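Local coordinates for conserved domain protein (Porphyromonas gingivalis, PDB 3PNN), which probably transfers a sugar or nucleotidyl group, using a Rossmann-like domain that resembles those of sugar nucleotidyltransferases, at residues 10-15 with 53-58; 20-25 with 61-66; 154-159 with 205-210. One frame throughout, in Å; residues are numbered along the deposited sequence.

Contact 1. Residues 10-15 with 53-58; sequences VLAAGM and FVIRHS
V10 and L11 run parallel to F53 and V54 as neighbouring strand ends, their chain directions 23° apart, and V10 O takes the N-H of V54 at 3.1 Å with an N-H...O angle of 159°. One step on, A12 N reaches V54 O at 3.0 Å, but the bond is bent and weak because the chain is already leaving the sheet for the turn that starts at A12. Side chains pair on both faces. On one, V10 and F53 run abreast, V10 CB 3.6 Å from F53 CD1; both CG branches also meet the CD1-CE1 side of the ring, while A12 CB comes in at the ring's edge. On the other, L11 CD2 packs 3.9 Å from V54 CG1. This is the beta-alpha-beta unit made by strand 7-11, helix 35-46 and strand 50-55, and the L11-A12-A13-G14 sequence that leaves the first strand resembles the start of the glycine-rich signature of sugar nucleotidyltransferases, whose loop binds the nucleotide in those relatives. Past the strands, A13 nestles against I55, with CA atoms of A13 and I55 3.9 Å apart. R56, its chain extended from CG to NE, then offers a face of its guanidinium to A13 O, which stands 3.0 Å from R56 CZ, over the centre of the plane, an electrostatic contact rather than a hydrogen bond. R56 NH2 bonds Q82 OE1 and a bound glycerol, probably from the crystallisation liquor.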
loop_
_atom_site.group_PDB
_atom_site.type_symbol
_atom_site.label_atom_id
_atom_site.label_comp_id
_atom_site.label_asym_id
_atom_site.label_seq_id
_atom_site.Cartn_x
_atom_site.Cartn_y
_atom_site.Cartn_z
ATOM N N VAL A 10 2.229 0.025 7.667
ATOM C CA VAL A 10 3.127 0.047 6.522
ATOM C C VAL A 10 3.493 -1.366 6.057
ATOM O O VAL A 10 4.009 -2.190 6.838
ATOM C CB VAL A 10 4.424 0.843 6.837
ATOM C CG1 VAL A 10 5.364 0.823 5.633
ATOM C CG2 VAL A 10 4.091 2.291 7.252
ATOM N N LEU A 11 3.222 -1.656 4.783
ATOM C CA LEU A 11 3.570 -2.960 4.207
ATOM C C LEU A 11 5.066 -3.038 3.888
ATOM O O LEU A 11 5.503 -2.652 2.805
ATOM C CB LEU A 11 2.751 -3.222 2.939
ATOM C CG LEU A 11 1.237 -3.212 3.138
ATOM C CD1 LEU A 11 0.547 -3.497 1.809
ATOM C CD2 LEU A 11 0.832 -4.248 4.190
ATOM N N ALA A 12 5.841 -3.557 4.833
ATOM C CA ALA A 12 7.297 -3.549 4.719
ATOM C C ALA A 12 7.898 -4.953 4.608
ATOM O O ALA A 12 9.106 -5.148 4.756
ATOM C CB ALA A 12 7.905 -2.790 5.899
ATOM N N ALA A 13 7.058 -5.938 4.323
ATOM C CA ALA A 13 7.488 -7.323 4.402
ATOM C C ALA A 13 8.411 -7.684 3.239
ATOM O O ALA A 13 9.139 -8.669 3.303
ATOM C CB ALA A 13 6.279 -8.240 4.451
ATOM N N GLY A 14 8.384 -6.864 2.189
ATOM C CA GLY A 14 9.196 -7.101 1.007
ATOM C C GLY A 14 10.572 -6.449 1.035
ATOM O O GLY A 14 11.302 -6.507 0.040
HETATM N N MSE A 15 10.935 -5.840 2.166
HETATM C CA MSE A 15 12.189 -5.074 2.271
HETATM C C MSE A 15 13.453 -5.878 2.500
HETATM O O MSE A 15 14.550 -5.305 2.529
HETATM C CB MSE A 15 12.120 -4.059 3.404
HETATM C CG MSE A 15 10.791 -3.444 3.596
HETATM SE SE MSE A 15 11.055 -1.569 3.729
HETATM C CE MSE A 15 11.477 -1.387 1.801
ATOM N N PHE A 53 4.567 -1.693 11.414
ATOM C CA PHE A 53 5.239 -2.242 10.240
ATOM C C PHE A 53 5.057 -3.743 10.226
ATOM O O PHE A 53 5.340 -4.404 11.226
ATOM C CB PHE A 53 6.752 -1.957 10.280
ATOM C CG PHE A 53 7.087 -0.484 10.257
ATOM C CD1 PHE A 53 7.231 0.184 9.043
ATOM C CD2 PHE A 53 7.240 0.224 11.443
ATOM C CE1 PHE A 53 7.542 1.551 9.011
ATOM C CE2 PHE A 53 7.543 1.597 11.427
ATOM C CZ PHE A 53 7.694 2.256 10.209
ATOM N N VAL A 54 4.601 -4.292 9.104
ATOM C CA VAL A 54 4.722 -5.740 8.937
ATOM C C VAL A 54 6.038 -6.027 8.205
ATOM O O VAL A 54 6.281 -5.497 7.122
ATOM C CB VAL A 54 3.519 -6.371 8.199
ATOM C CG1 VAL A 54 3.267 -5.681 6.861
ATOM C CG2 VAL A 54 3.729 -7.887 8.038
ATOM N N ILE A 55 6.889 -6.834 8.828
ATOM C CA ILE A 55 8.170 -7.221 8.247
ATOM C C ILE A 55 8.298 -8.742 8.355
ATOM O O ILE A 55 7.309 -9.426 8.630
ATOM C CB ILE A 55 9.356 -6.543 8.975
ATOM C CG1 ILE A 55 9.416 -6.965 10.446
ATOM C CG2 ILE A 55 9.279 -5.008 8.861
ATOM C CD1 ILE A 55 10.797 -6.666 11.089
ATOM N N ARG A 56 9.499 -9.278 8.130
ATOM C CA ARG A 56 9.742 -10.696 8.393
ATOM C C ARG A 56 10.909 -10.853 9.359
ATOM O O ARG A 56 11.753 -9.971 9.456
ATOM C CB ARG A 56 9.973 -11.463 7.083
ATOM C CG ARG A 56 8.871 -11.176 6.067
ATOM C CD ARG A 56 8.911 -12.071 4.821
ATOM N NE ARG A 56 7.851 -11.648 3.904
ATOM C CZ ARG A 56 8.019 -11.412 2.603
ATOM N NH1 ARG A 56 9.208 -11.609 2.027
ATOM N NH2 ARG A 56 6.986 -11.002 1.872
ATOM N N HIS A 57 10.948 -11.968 10.085
ATOM C CA HIS A 57 12.004 -12.178 11.068
ATOM C C HIS A 57 13.392 -12.184 10.424
ATOM O O HIS A 57 14.365 -11.786 11.055
ATOM C CB HIS A 57 11.789 -13.492 11.827
ATOM C CG HIS A 57 10.654 -13.444 12.802
ATOM N ND1 HIS A 57 10.700 -12.695 13.960
ATOM C CD2 HIS A 57 9.448 -14.058 12.798
ATOM C CE1 HIS A 57 9.566 -12.844 14.621
ATOM N NE2 HIS A 57 8.790 -13.668 13.939
ATOM N N SER A 58 13.470 -12.626 9.169
ATOM C CA SER A 58 14.757 -12.734 8.470
ATOM C C SER A 58 15.532 -11.416 8.365
ATOM O O SER A 58 16.748 -11.427 8.176
ATOM C CB SER A 58 14.578 -13.345 7.073
ATOM O OG SER A 58 14.029 -12.410 6.165
#

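Contact 2. Residues 20-25 with 61-66; sequences GSLKQL and KEFREK
L22 faces the helix with both its backbone N-H and its side chain; L22 N gives a nearly straight bond (167°) to E62 OE1 at 2.9 Å. The donor meets that oxygen on its anti side, 26° out of the carboxylate plane. From there, L22 CB lies 3.8 Å from E62 CB and also sits close to OE1, so the glutamate chain, extended beyond CG, runs alongside the base of the leucine. With CG anti to the backbone N (chi1 -173°), the two methyls are carried onto the helix surface and part company. L22 CD1 goes inward to the edge of the F63 ring, 4.1 Å from F63 CD1; L22 also touches M15 and F59. L22 CD2 turns outward and touches K66 CD at 4.0 Å, the two chains passing alongside and running oppositely. Further along the loop, L25 CD1 rests 4.1 Å from K66 CB, so the lysine's aliphatic part bridges both leucines at the exposed side of the contact. K23, which comes between the two leucines in sequence, points away from the helix and bonds G14 O through NZ, with a weak link to a bound glycerol. A loop following the first strand of a Rossmann-like domain and carrying such a lysine resembles the signature loop of sugar nucleotidyltransferases; here helix 60-71 backs it.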
loop_
_atom_site.group_PDB
_atom_site.type_symbol
_atom_site.label_atom_id
_atom_site.label_comp_id
_atom_site.label_asym_id
_atom_site.label_seq_id
_atom_site.Cartn_x
_atom_site.Cartn_y
_atom_site.Cartn_z
ATOM N N GLY A 20 18.691 -13.118 4.507
ATOM C CA GLY A 20 18.703 -12.730 5.911
ATOM C C GLY A 20 19.234 -11.334 6.213
ATOM O O GLY A 20 19.861 -11.099 7.246
ATOM N N SER A 21 18.971 -10.394 5.317
ATOM C CA SER A 21 19.407 -9.025 5.531
ATOM C C SER A 21 18.395 -8.050 4.953
ATOM O O SER A 21 17.515 -8.429 4.180
ATOM C CB SER A 21 20.783 -8.799 4.898
ATOM O OG SER A 21 20.705 -8.867 3.486
ATOM N N LEU A 22 18.524 -6.787 5.338
ATOM C CA LEU A 22 17.683 -5.730 4.803
ATOM C C LEU A 22 18.257 -5.309 3.448
ATOM O O LEU A 22 19.476 -5.248 3.292
ATOM C CB LEU A 22 17.713 -4.551 5.772
ATOM C CG LEU A 22 16.800 -3.360 5.547
ATOM C CD1 LEU A 22 15.347 -3.766 5.772
ATOM C CD2 LEU A 22 17.220 -2.243 6.497
ATOM N N LYS A 23 17.401 -5.034 2.465
ATOM C CA LYS A 23 17.905 -4.530 1.187
ATOM C C LYS A 23 18.609 -3.202 1.442
ATOM O O LYS A 23 18.267 -2.498 2.397
ATOM C CB LYS A 23 16.765 -4.294 0.199
ATOM C CG LYS A 23 16.137 -5.545 -0.413
ATOM C CD LYS A 23 14.787 -5.162 -1.044
ATOM C CE LYS A 23 14.125 -6.343 -1.741
ATOM N NZ LYS A 23 12.897 -5.863 -2.433
ATOM N N GLN A 24 19.579 -2.858 0.593
ATOM C CA GLN A 24 20.220 -1.548 0.661
ATOM C C GLN A 24 19.191 -0.421 0.719
ATOM O O GLN A 24 18.280 -0.348 -0.116
ATOM C CB GLN A 24 21.137 -1.347 -0.546
ATOM C CG GLN A 24 22.358 -2.252 -0.547
ATOM C CD GLN A 24 23.350 -1.878 0.535
ATOM O OE1 GLN A 24 23.534 -0.698 0.832
ATOM N NE2 GLN A 24 23.994 -2.879 1.131
ATOM N N LEU A 25 19.333 0.456 1.712
ATOM C CA LEU A 25 18.449 1.614 1.825
ATOM C C LEU A 25 18.844 2.676 0.817
ATOM O O LEU A 25 20.015 2.832 0.501
ATOM C CB LEU A 25 18.492 2.188 3.243
ATOM C CG LEU A 25 17.958 1.207 4.295
ATOM C CD1 LEU A 25 17.878 1.855 5.667
ATOM C CD2 LEU A 25 16.606 0.677 3.881
ATOM N N LYS A 61 16.561 -7.851 12.675
ATOM C CA LYS A 61 17.690 -7.201 13.350
ATOM C C LYS A 61 18.071 -5.888 12.674
ATOM O O LYS A 61 18.217 -4.851 13.332
ATOM C CB LYS A 61 18.908 -8.131 13.443
ATOM C CG LYS A 61 20.063 -7.519 14.222
ATOM C CD LYS A 61 21.283 -8.441 14.230
ATOM C CE LYS A 61 22.480 -7.776 14.890
ATOM N NZ LYS A 61 23.668 -8.684 14.929
ATOM N N GLU A 62 18.249 -5.922 11.358
ATOM C CA GLU A 62 18.646 -4.709 10.657
ATOM C C GLU A 62 17.506 -3.714 10.582
ATOM O O GLU A 62 17.737 -2.503 10.580
ATOM C CB GLU A 62 19.204 -5.034 9.268
ATOM C CG GLU A 62 20.450 -5.925 9.369
ATOM C CD GLU A 62 21.275 -5.998 8.091
ATOM O OE1 GLU A 62 20.700 -5.883 6.990
ATOM O OE2 GLU A 62 22.510 -6.193 8.193
ATOM N N PHE A 63 16.272 -4.209 10.519
ATOM C CA PHE A 63 15.139 -3.287 10.496
ATOM C C PHE A 63 15.139 -2.465 11.789
ATOM O O PHE A 63 14.963 -1.250 11.768
ATOM C CB PHE A 63 13.801 -4.022 10.330
ATOM C CG PHE A 63 12.682 -3.129 9.850
ATOM C CD1 PHE A 63 12.432 -2.986 8.489
ATOM C CD2 PHE A 63 11.890 -2.425 10.757
ATOM C CE1 PHE A 63 11.409 -2.153 8.030
ATOM C CE2 PHE A 63 10.863 -1.587 10.312
ATOM C CZ PHE A 63 10.623 -1.457 8.949
ATOM N N ARG A 64 15.344 -3.140 12.914
ATOM C CA ARG A 64 15.380 -2.448 14.195
ATOM C C ARG A 64 16.557 -1.470 14.236
ATOM O O ARG A 64 16.414 -0.339 14.683
ATOM C CB ARG A 64 15.478 -3.447 15.350
ATOM C CG ARG A 64 14.218 -4.323 15.552
ATOM C CD ARG A 64 14.451 -5.326 16.690
ATOM N NE ARG A 64 13.281 -6.158 16.975
ATOM C CZ ARG A 64 12.266 -5.772 17.739
ATOM N NH1 ARG A 64 12.271 -4.554 18.269
ATOM N NH2 ARG A 64 11.239 -6.594 17.960
ATOM N N GLU A 65 17.714 -1.904 13.748
ATOM C CA GLU A 65 18.922 -1.076 13.813
ATOM C C GLU A 65 18.867 0.159 12.921
ATOM O O GLU A 65 19.248 1.257 13.332
ATOM C CB GLU A 65 20.153 -1.894 13.400
ATOM C CG GLU A 65 20.583 -2.958 14.380
ATOM C CD GLU A 65 21.761 -3.768 13.854
ATOM O OE1 GLU A 65 22.267 -3.442 12.752
ATOM O OE2 GLU A 65 22.174 -4.730 14.536
ATOM N N LYS A 66 18.415 -0.030 11.689
ATOM C CA LYS A 66 18.550 1.006 10.670
ATOM C C LYS A 66 17.272 1.804 10.450
ATOM O O LYS A 66 17.326 2.931 9.969
ATOM C CB LYS A 66 18.974 0.382 9.329
ATOM C CG LYS A 66 20.414 -0.167 9.277
ATOM C CD LYS A 66 20.670 -0.809 7.910
ATOM C CE LYS A 66 22.154 -0.907 7.576
ATOM N NZ LYS A 66 22.869 -1.827 8.486
#

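Contact 3. Residues 154-159 with 205-210; sequences YRVGNT and CTLAED
The carboxylate of E209 is the flat group that reaches across to G157, its OE1 3.4 Å from G157 CA; the absence of a side chain on the glycine leaves room for it there. The E209 chain bends at chi2 (-74°) to bring the carboxylate back over the loop, where R190 grips OE1 in a salt bridge and also bonds G157 O, so one arginine clamps both segments. The guanidinium of R155 is engaged by D268 through NH2, and D210 does not reach it: R155 NH1 and D210 OD2 stay 5.8 Å apart. What R155 offers to D210 is its aliphatic stem, with R155 CG 3.7 Å from D210 O. The single hydrogen bond between the segments joins backbones, G157 N to E209 O at 2.9 Å, the donor tilted 20° from the carbonyl plane. Alongside it V156 splits its methyls: CG1 sits tightly against A208 O at 3.2 Å, and CG2 meets L207 CD2 at 4.3 Å. The 3-10 turn that begins at V156 is tied by T159, whose backbone N and OG1 both give to V156 O. The arrangement thus fastens the turn after strand 148-155 to the link between strands 204-207 and 212-215, with V156 packed against I195 of strand 194-198 and V213 of strand 212-215; R190 comes from strand 179-191 and D268 from strand 263-268, the parallel neighbour of 148-155.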
loop_
_atom_site.group_PDB
_atom_site.type_symbol
_atom_site.label_atom_id
_atom_site.label_comp_id
_atom_site.label_asym_id
_atom_site.label_seq_id
_atom_site.Cartn_x
_atom_site.Cartn_y
_atom_site.Cartn_z
ATOM N N TYR A 154 -5.600 8.108 -7.288
ATOM C CA TYR A 154 -4.699 8.886 -8.134
ATOM C C TYR A 154 -5.179 8.789 -9.588
ATOM O O TYR A 154 -6.034 7.964 -9.897
ATOM C CB TYR A 154 -3.270 8.373 -7.976
ATOM C CG TYR A 154 -2.737 8.675 -6.590
ATOM C CD1 TYR A 154 -2.037 9.856 -6.343
ATOM C CD2 TYR A 154 -2.993 7.816 -5.521
ATOM C CE1 TYR A 154 -1.568 10.163 -5.075
ATOM C CE2 TYR A 154 -2.535 8.118 -4.240
ATOM C CZ TYR A 154 -1.820 9.288 -4.027
ATOM O OH TYR A 154 -1.370 9.597 -2.756
ATOM N N ARG A 155 -4.651 9.636 -10.471
ATOM C CA ARG A 155 -5.041 9.588 -11.884
ATOM C C ARG A 155 -3.984 8.815 -12.676
ATOM O O ARG A 155 -2.798 9.092 -12.562
ATOM C CB ARG A 155 -5.230 11.002 -12.456
ATOM C CG ARG A 155 -6.473 11.742 -11.914
ATOM C CD ARG A 155 -6.175 12.642 -10.706
ATOM N NE ARG A 155 -7.395 13.302 -10.213
ATOM C CZ ARG A 155 -7.956 14.365 -10.791
ATOM N NH1 ARG A 155 -7.401 14.896 -11.876
ATOM N NH2 ARG A 155 -9.066 14.904 -10.287
ATOM N N VAL A 156 -4.423 7.840 -13.466
ATOM C CA VAL A 156 -3.485 6.920 -14.112
ATOM C C VAL A 156 -2.428 7.639 -14.942
ATOM O O VAL A 156 -1.255 7.250 -14.928
ATOM C CB VAL A 156 -4.208 5.870 -14.975
ATOM C CG1 VAL A 156 -4.887 6.530 -16.190
ATOM C CG2 VAL A 156 -3.217 4.784 -15.419
ATOM N N GLY A 157 -2.827 8.702 -15.638
ATOM C CA GLY A 157 -1.910 9.430 -16.510
ATOM C C GLY A 157 -0.744 10.076 -15.779
ATOM O O GLY A 157 0.281 10.405 -16.379
ATOM N N ASN A 158 -0.904 10.254 -14.472
ATOM C CA ASN A 158 0.149 10.808 -13.631
ATOM C C ASN A 158 1.060 9.727 -13.041
ATOM O O ASN A 158 2.010 10.042 -12.318
ATOM C CB ASN A 158 -0.453 11.607 -12.462
ATOM C CG ASN A 158 -1.219 12.839 -12.911
ATOM O OD1 ASN A 158 -0.887 13.471 -13.920
ATOM N ND2 ASN A 158 -2.245 13.192 -12.153
ATOM N N THR A 159 0.780 8.458 -13.332
ATOM C CA THR A 159 1.504 7.364 -12.673
ATOM C C THR A 159 2.266 6.461 -13.630
ATOM O O THR A 159 2.649 5.351 -13.262
ATOM C CB THR A 159 0.546 6.462 -11.858
ATOM O OG1 THR A 159 -0.266 5.679 -12.755
ATOM C CG2 THR A 159 -0.355 7.310 -10.929
ATOM N N CYS A 205 -7.517 -2.340 -24.162
ATOM C CA CYS A 205 -8.449 -1.398 -23.573
ATOM C C CYS A 205 -7.725 -0.077 -23.359
ATOM O O CYS A 205 -6.545 -0.061 -23.002
ATOM C CB CYS A 205 -8.969 -1.933 -22.237
ATOM S SG CYS A 205 -9.655 -3.615 -22.286
ATOM N N THR A 206 -8.421 1.032 -23.581
ATOM C CA THR A 206 -7.825 2.340 -23.341
ATOM C C THR A 206 -8.335 2.955 -22.042
ATOM O O THR A 206 -9.363 2.550 -21.502
ATOM C CB THR A 206 -8.062 3.316 -24.503
ATOM O OG1 THR A 206 -9.467 3.548 -24.658
ATOM C CG2 THR A 206 -7.497 2.746 -25.790
ATOM N N LEU A 207 -7.591 3.936 -21.547
ATOM C CA LEU A 207 -7.902 4.591 -20.292
ATOM C C LEU A 207 -7.748 6.089 -20.499
ATOM O O LEU A 207 -6.789 6.530 -21.127
ATOM C CB LEU A 207 -6.910 4.131 -19.219
ATOM C CG LEU A 207 -7.268 3.120 -18.125
ATOM C CD1 LEU A 207 -8.360 2.158 -18.515
ATOM C CD2 LEU A 207 -6.012 2.371 -17.669
ATOM N N ALA A 208 -8.681 6.872 -19.963
ATOM C CA ALA A 208 -8.542 8.325 -19.959
ATOM C C ALA A 208 -7.365 8.745 -19.083
ATOM O O ALA A 208 -6.987 8.021 -18.157
ATOM C CB ALA A 208 -9.825 8.972 -19.454
ATOM N N GLU A 209 -6.794 9.915 -19.358
ATOM C CA GLU A 209 -5.694 10.420 -18.534
ATOM C C GLU A 209 -6.072 10.523 -17.050
ATOM O O GLU A 209 -5.225 10.319 -16.165
ATOM C CB GLU A 209 -5.223 11.786 -19.039
ATOM C CG GLU A 209 -4.542 11.745 -20.405
ATOM C CD GLU A 209 -3.139 11.159 -20.353
ATOM O OE1 GLU A 209 -2.486 11.226 -19.284
ATOM O OE2 GLU A 209 -2.683 10.638 -21.394
ATOM N N ASP A 210 -7.333 10.862 -16.785
ATOM C CA ASP A 210 -7.796 11.064 -15.408
ATOM C C ASP A 210 -8.491 9.844 -14.794
ATOM O O ASP A 210 -9.092 9.943 -13.727
ATOM C CB ASP A 210 -8.728 12.280 -15.322
ATOM C CG ASP A 210 -10.000 12.104 -16.139
ATOM O OD1 ASP A 210 -10.118 11.090 -16.867
ATOM O OD2 ASP A 210 -10.887 12.980 -16.048
#

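Contacts 1 and 2 interlock: their segments alternate along the chain, their centres are 10 Å apart, and they touch directly, M15 O lying 2.9 Å from K23 N in a probable hydrogen bond. The segments on strand 50-55 and helix 60-71 follow one another, so both contacts line the loop that leaves strand 7-11. Contact 3 comes later in the chain and lies on the other side of its centre, about 30 Å from contact 1 and 35 Å from contact 2, centre to centre. The first two lie at what is, by resemblance to sugar nucleotidyltransferases, probably the nucleotide-binding end of the Rossmann-like part, while the third joins strands at a distant surface.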